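Local coordinates for protein eukaryotic translation initiation factor 2D (Homo sapiens, PDB 5W2F) that delivers tRNA to the P-site of the 40S ribosomal subunit without GTP during translation initiation, here represented by its C-terminal region, at residues A[11-16]-A[62-67]; A[124-129]-A[169-174]. One frame throughout, in Å; residues are numbered along the deposited sequence.

The two contacts belong to different parts of this C-terminal piece of eIF2D and follow one another in series, contact 1 closing before contact 2 opens. Contact 1 packs the turn leading into helix 14-17 against the end of helix 59-65, within the SWIB/MDM2 region. Contact 2 pairs two neighbouring strands, 124-130 and 166-171, of the mixed sheet in the SUI1 region. Their centres lie 47 Å apart, on opposite sides of the chain's centre, and the nearest atoms are about 32 Å apart. They share no helix, strand or sheet, so each is internal to its own region of an elongated molecule, and neither joins the two.

Contact 1. Residues A[11-16]-A[62-67]; sequences ASMTLL and CDCILE
In Met13, chi1 of -58° sets CG opposite its carbonyl carbon and brings it to 4.0 Å from Cys64 CB. The thiol of Cys64 sits between its own backbone N and carbonyl carbon (chi1 68°), which turns SG toward Leu16, whose CB is 4.3 Å from it. A bend at chi3 carries the methyl of Met13 on to Ile65, CE lying 4.3 Å from CG2. Cys64 lies at the centre of the contact; its CB is also 3.2 Å from Ser12 O.

No direct hydrogen bond joins the segments, but one water bridges Ser12 OG and Cys64 O, donating to the Cys64 carbonyl. A second water donates to Ser12 O at 2.6 Å; its further link to Asp63 is doubtful, since that side chain has two conformers. At the serine hydroxyl the contact is thus closed by solvent, while the side chains of Met13 and Cys64 are buried.

Helix 79-89 covers the apolar side, with Lys89 on Met13, Cys86 on Leu16 and Leu82 on Ile65. This is plain helix-end packing in the core of the SWIB/MDM2 region, joining the entry of helix 14-17 to the last turn of helix 59-65.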
# COMPACT_ATOMS: atom_id res chain seq x y z
N ALA A 11 -10.65 -13.02 -4.69
CA ALA A 11 -11.42 -14.17 -5.10
C ALA A 11 -12.31 -13.87 -6.31
O ALA A 11 -12.43 -14.70 -7.22
CB ALA A 11 -12.28 -14.67 -3.94
N SER A 12 -12.89 -12.67 -6.33
CA SER A 12 -13.81 -12.27 -7.40
C SER A 12 -13.18 -12.24 -8.79
O SER A 12 -13.91 -12.26 -9.78
CB SER A 12 -14.41 -10.90 -7.09
OG SER A 12 -13.41 -9.92 -7.06
N MET A 13 -11.86 -12.14 -8.87
CA MET A 13 -11.16 -12.05 -10.16
C MET A 13 -10.37 -13.31 -10.54
O MET A 13 -9.60 -13.29 -11.50
CB MET A 13 -10.23 -10.85 -10.14
CG MET A 13 -10.99 -9.56 -9.86
SD MET A 13 -9.97 -8.10 -9.78
CE MET A 13 -9.87 -7.65 -11.49
N THR A 14 -10.59 -14.41 -9.84
CA THR A 14 -9.79 -15.61 -10.09
C THR A 14 -9.94 -16.16 -11.52
O THR A 14 -8.95 -16.57 -12.12
CB THR A 14 -10.07 -16.72 -9.05
OG1 THR A 14 -11.47 -16.94 -8.94
CG2 THR A 14 -9.54 -16.29 -7.72
N LEU A 15 -11.15 -16.11 -12.07
CA LEU A 15 -11.36 -16.61 -13.44
C LEU A 15 -10.61 -15.79 -14.49
O LEU A 15 -10.15 -16.34 -15.49
CB LEU A 15 -12.84 -16.73 -13.78
CG LEU A 15 -13.66 -17.70 -12.92
CD1 LEU A 15 -15.13 -17.69 -13.31
CD2 LEU A 15 -13.07 -19.10 -13.01
N LEU A 16 -10.48 -14.48 -14.26
CA LEU A 16 -9.71 -13.63 -15.17
C LEU A 16 -8.24 -14.04 -15.17
O LEU A 16 -7.62 -14.10 -16.22
CB LEU A 16 -9.85 -12.15 -14.80
CG LEU A 16 -9.01 -11.11 -15.55
CD1 LEU A 16 -9.28 -11.20 -17.04
CD2 LEU A 16 -9.34 -9.72 -15.02
N CYS A 62 -17.34 -9.08 -17.30
CA CYS A 62 -18.52 -8.37 -16.79
C CYS A 62 -18.71 -8.63 -15.31
O CYS A 62 -19.00 -7.71 -14.54
CB CYS A 62 -19.78 -8.80 -17.56
SG CYS A 62 -19.87 -8.14 -19.23
N ASP A 63 -18.51 -9.88 -14.92
CA ASP A 63 -18.74 -10.33 -13.56
C ASP A 63 -17.76 -9.67 -12.60
O ASP A 63 -18.14 -9.26 -11.51
CB ASP A 63 -18.61 -11.85 -13.51
CG ASP A 63 -18.80 -12.42 -12.12
OD1 ASP A 63 -19.80 -12.07 -11.46
OD2 ASP A 63 -17.95 -13.23 -11.70
N CYS A 64 -16.50 -9.54 -13.01
CA CYS A 64 -15.54 -9.05 -12.05
C CYS A 64 -15.16 -7.59 -12.14
O CYS A 64 -14.56 -7.10 -11.18
CB CYS A 64 -14.34 -9.98 -11.95
SG CYS A 64 -13.28 -10.05 -13.39
N ILE A 65 -15.50 -6.88 -13.22
CA ILE A 65 -15.32 -5.42 -13.21
C ILE A 65 -16.55 -4.54 -13.31
O ILE A 65 -16.46 -3.36 -12.95
CB ILE A 65 -14.22 -4.95 -14.19
CG1 ILE A 65 -14.60 -5.23 -15.63
CG2 ILE A 65 -12.88 -5.61 -13.85
CD1 ILE A 65 -13.81 -4.42 -16.62
N LEU A 66 -17.69 -5.06 -13.75
CA LEU A 66 -18.91 -4.26 -13.83
C LEU A 66 -19.81 -4.44 -12.61
O LEU A 66 -19.94 -5.55 -12.09
CB LEU A 66 -19.71 -4.59 -15.08
CG LEU A 66 -18.96 -4.51 -16.41
CD1 LEU A 66 -19.95 -4.83 -17.52
CD2 LEU A 66 -18.32 -3.15 -16.63
N GLU A 67 -20.43 -3.35 -12.19
CA GLU A 67 -21.39 -3.37 -11.07
C GLU A 67 -22.71 -3.98 -11.53
O GLU A 67 -23.27 -4.86 -10.86
CB GLU A 67 -21.64 -1.96 -10.51
CG GLU A 67 -20.40 -1.12 -10.19
CD GLU A 67 -19.34 -1.86 -9.40
OE1 GLU A 67 -19.70 -2.59 -8.45
OE2 GLU A 67 -18.14 -1.71 -9.74
O HOH W 1 -14.46 -7.95 -8.65
O HOH W 2 -16.53 -12.13 -9.90

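Contact 2. Residues A[124-129]-A[169-174]; sequences KKVTVV and QIQGNQ. With FMT (formic acid), chain D.
Lys125 faces Asn173 at the outer end of the pairing, where Lys125 CD lies 4.0 Å from Asn173 CB. With CG anti to the backbone N (chi1 -167°) and a bend at chi3, the lysine brings NZ to 2.8 Å from O2 of a formic acid molecule, probably from the crystallisation liquor; Asn173 ND2 binds O1 of the same molecule. The carbonyl of Lys125 accepts from Gly172 N, where the chain has just left strand 166-171; this bond is bent, and the donor is tilted 32° from the carbonyl plane.

Val126 CG1 sits over the flat face of the Gln171 amide, 3.7 Å from Gln171 OE1, and Val126 CA gives a CH...O contact to Ile170 O. Thr127 forms the hydrogen-bonded antiparallel pair with Ile170: both backbone bonds lie in their carbonyl planes, and Thr127 N reaches Ile170 O nearly straight, at 171°. The Thr127 hydroxyl, OG1, donates to Gly172 O at 2.7 Å and accepts from Gln174 N at 2.9 Å. Gln174 NE2 returns to Gln171 O in its carbonyl plane, closing a side-chain to backbone loop within residues 171-174.

Val128 CG2 packs along the extended chain of Gln169, whose OE1 is held by Arg120 of strand 113-121. Val129 CG2 lies 4.0 Å from Ile170 CD1, on the face of Thr127 and Ile170, where Leu146 of helix 139-150 meets Ile170.

One buried hydroxyl on a central strand of the SUI1 sheet thus has both its donor and its acceptor function used, satisfying Gly172 O and the backbone N of Gln174, the residue at the N-cap position of helix 175-185.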
# COMPACT_ATOMS: atom_id res chain seq x y z
N LYS A 124 4.75 19.04 29.35
CA LYS A 124 5.52 17.83 28.98
C LYS A 124 5.19 17.38 27.56
O LYS A 124 4.14 16.80 27.29
CB LYS A 124 5.27 16.67 29.95
CG LYS A 124 5.67 16.95 31.39
CD LYS A 124 7.13 17.35 31.54
CE LYS A 124 7.53 17.48 33.00
NZ LYS A 124 8.84 18.16 33.13
N LYS A 125 6.15 17.61 26.68
CA LYS A 125 6.00 17.28 25.28
C LYS A 125 6.41 15.84 25.10
O LYS A 125 7.30 15.34 25.78
CB LYS A 125 6.91 18.22 24.49
CG LYS A 125 6.71 18.28 23.01
CD LYS A 125 7.45 19.48 22.41
CE LYS A 125 6.59 20.73 22.25
NZ LYS A 125 7.36 21.83 21.59
N VAL A 126 5.71 15.17 24.19
CA VAL A 126 6.03 13.82 23.77
C VAL A 126 5.97 13.72 22.26
O VAL A 126 5.34 14.54 21.59
CB VAL A 126 5.09 12.77 24.38
CG1 VAL A 126 5.26 12.75 25.89
CG2 VAL A 126 3.64 12.98 23.95
N THR A 127 6.66 12.72 21.74
CA THR A 127 6.70 12.40 20.31
C THR A 127 5.98 11.09 20.10
O THR A 127 6.26 10.10 20.79
CB THR A 127 8.16 12.32 19.83
OG1 THR A 127 8.84 13.52 20.16
CG2 THR A 127 8.24 12.11 18.34
N VAL A 128 5.01 11.08 19.18
CA VAL A 128 4.16 9.91 18.94
C VAL A 128 4.32 9.46 17.50
O VAL A 128 4.21 10.28 16.58
CB VAL A 128 2.69 10.24 19.27
CG1 VAL A 128 1.80 9.03 19.01
CG2 VAL A 128 2.56 10.80 20.70
N VAL A 129 4.58 8.17 17.31
CA VAL A 129 4.91 7.60 16.00
C VAL A 129 3.94 6.49 15.65
O VAL A 129 3.91 5.46 16.35
CB VAL A 129 6.35 7.09 15.95
CG1 VAL A 129 6.73 6.72 14.51
CG2 VAL A 129 7.32 8.13 16.53
N GLN A 169 5.66 6.03 21.79
CA GLN A 169 5.76 7.34 22.40
C GLN A 169 7.14 7.51 22.98
O GLN A 169 7.64 6.60 23.66
CB GLN A 169 4.70 7.48 23.46
CG GLN A 169 3.31 7.55 22.87
CD GLN A 169 2.26 7.94 23.91
OE1 GLN A 169 2.39 7.58 25.09
NE2 GLN A 169 1.22 8.66 23.48
N ILE A 170 7.73 8.68 22.75
CA ILE A 170 9.02 9.00 23.33
C ILE A 170 8.87 10.32 24.10
O ILE A 170 8.31 11.27 23.59
CB ILE A 170 10.14 9.17 22.28
CG1 ILE A 170 10.09 8.05 21.22
CG2 ILE A 170 11.49 9.24 22.98
CD1 ILE A 170 9.31 8.45 19.96
N GLN A 171 9.37 10.35 25.34
CA GLN A 171 9.34 11.60 26.10
C GLN A 171 10.18 12.66 25.37
O GLN A 171 11.24 12.38 24.82
CB GLN A 171 9.88 11.37 27.51
CG GLN A 171 8.97 10.55 28.38
CD GLN A 171 7.60 11.18 28.62
OE1 GLN A 171 6.57 10.51 28.52
NE2 GLN A 171 7.59 12.47 28.94
N GLY A 172 9.65 13.88 25.34
CA GLY A 172 10.34 15.01 24.77
C GLY A 172 10.11 15.15 23.27
O GLY A 172 9.27 14.48 22.68
N ASN A 173 10.88 16.07 22.68
CA ASN A 173 10.78 16.43 21.27
C ASN A 173 11.88 15.71 20.51
O ASN A 173 13.04 16.12 20.54
CB ASN A 173 10.88 17.93 21.12
CG ASN A 173 10.69 18.40 19.69
OD1 ASN A 173 10.85 17.61 18.75
ND2 ASN A 173 10.37 19.68 19.52
N GLN A 174 11.49 14.62 19.84
CA GLN A 174 12.47 13.69 19.28
C GLN A 174 12.33 13.52 17.78
O GLN A 174 12.87 12.56 17.22
CB GLN A 174 12.35 12.33 19.97
CG GLN A 174 12.35 12.41 21.50
CD GLN A 174 13.62 13.00 22.10
OE1 GLN A 174 14.65 13.18 21.43
NE2 GLN A 174 13.56 13.28 23.40
C FMT D . 10.54 21.90 23.01
O1 FMT D . 10.56 21.17 22.06
O2 FMT D . 9.48 22.67 23.15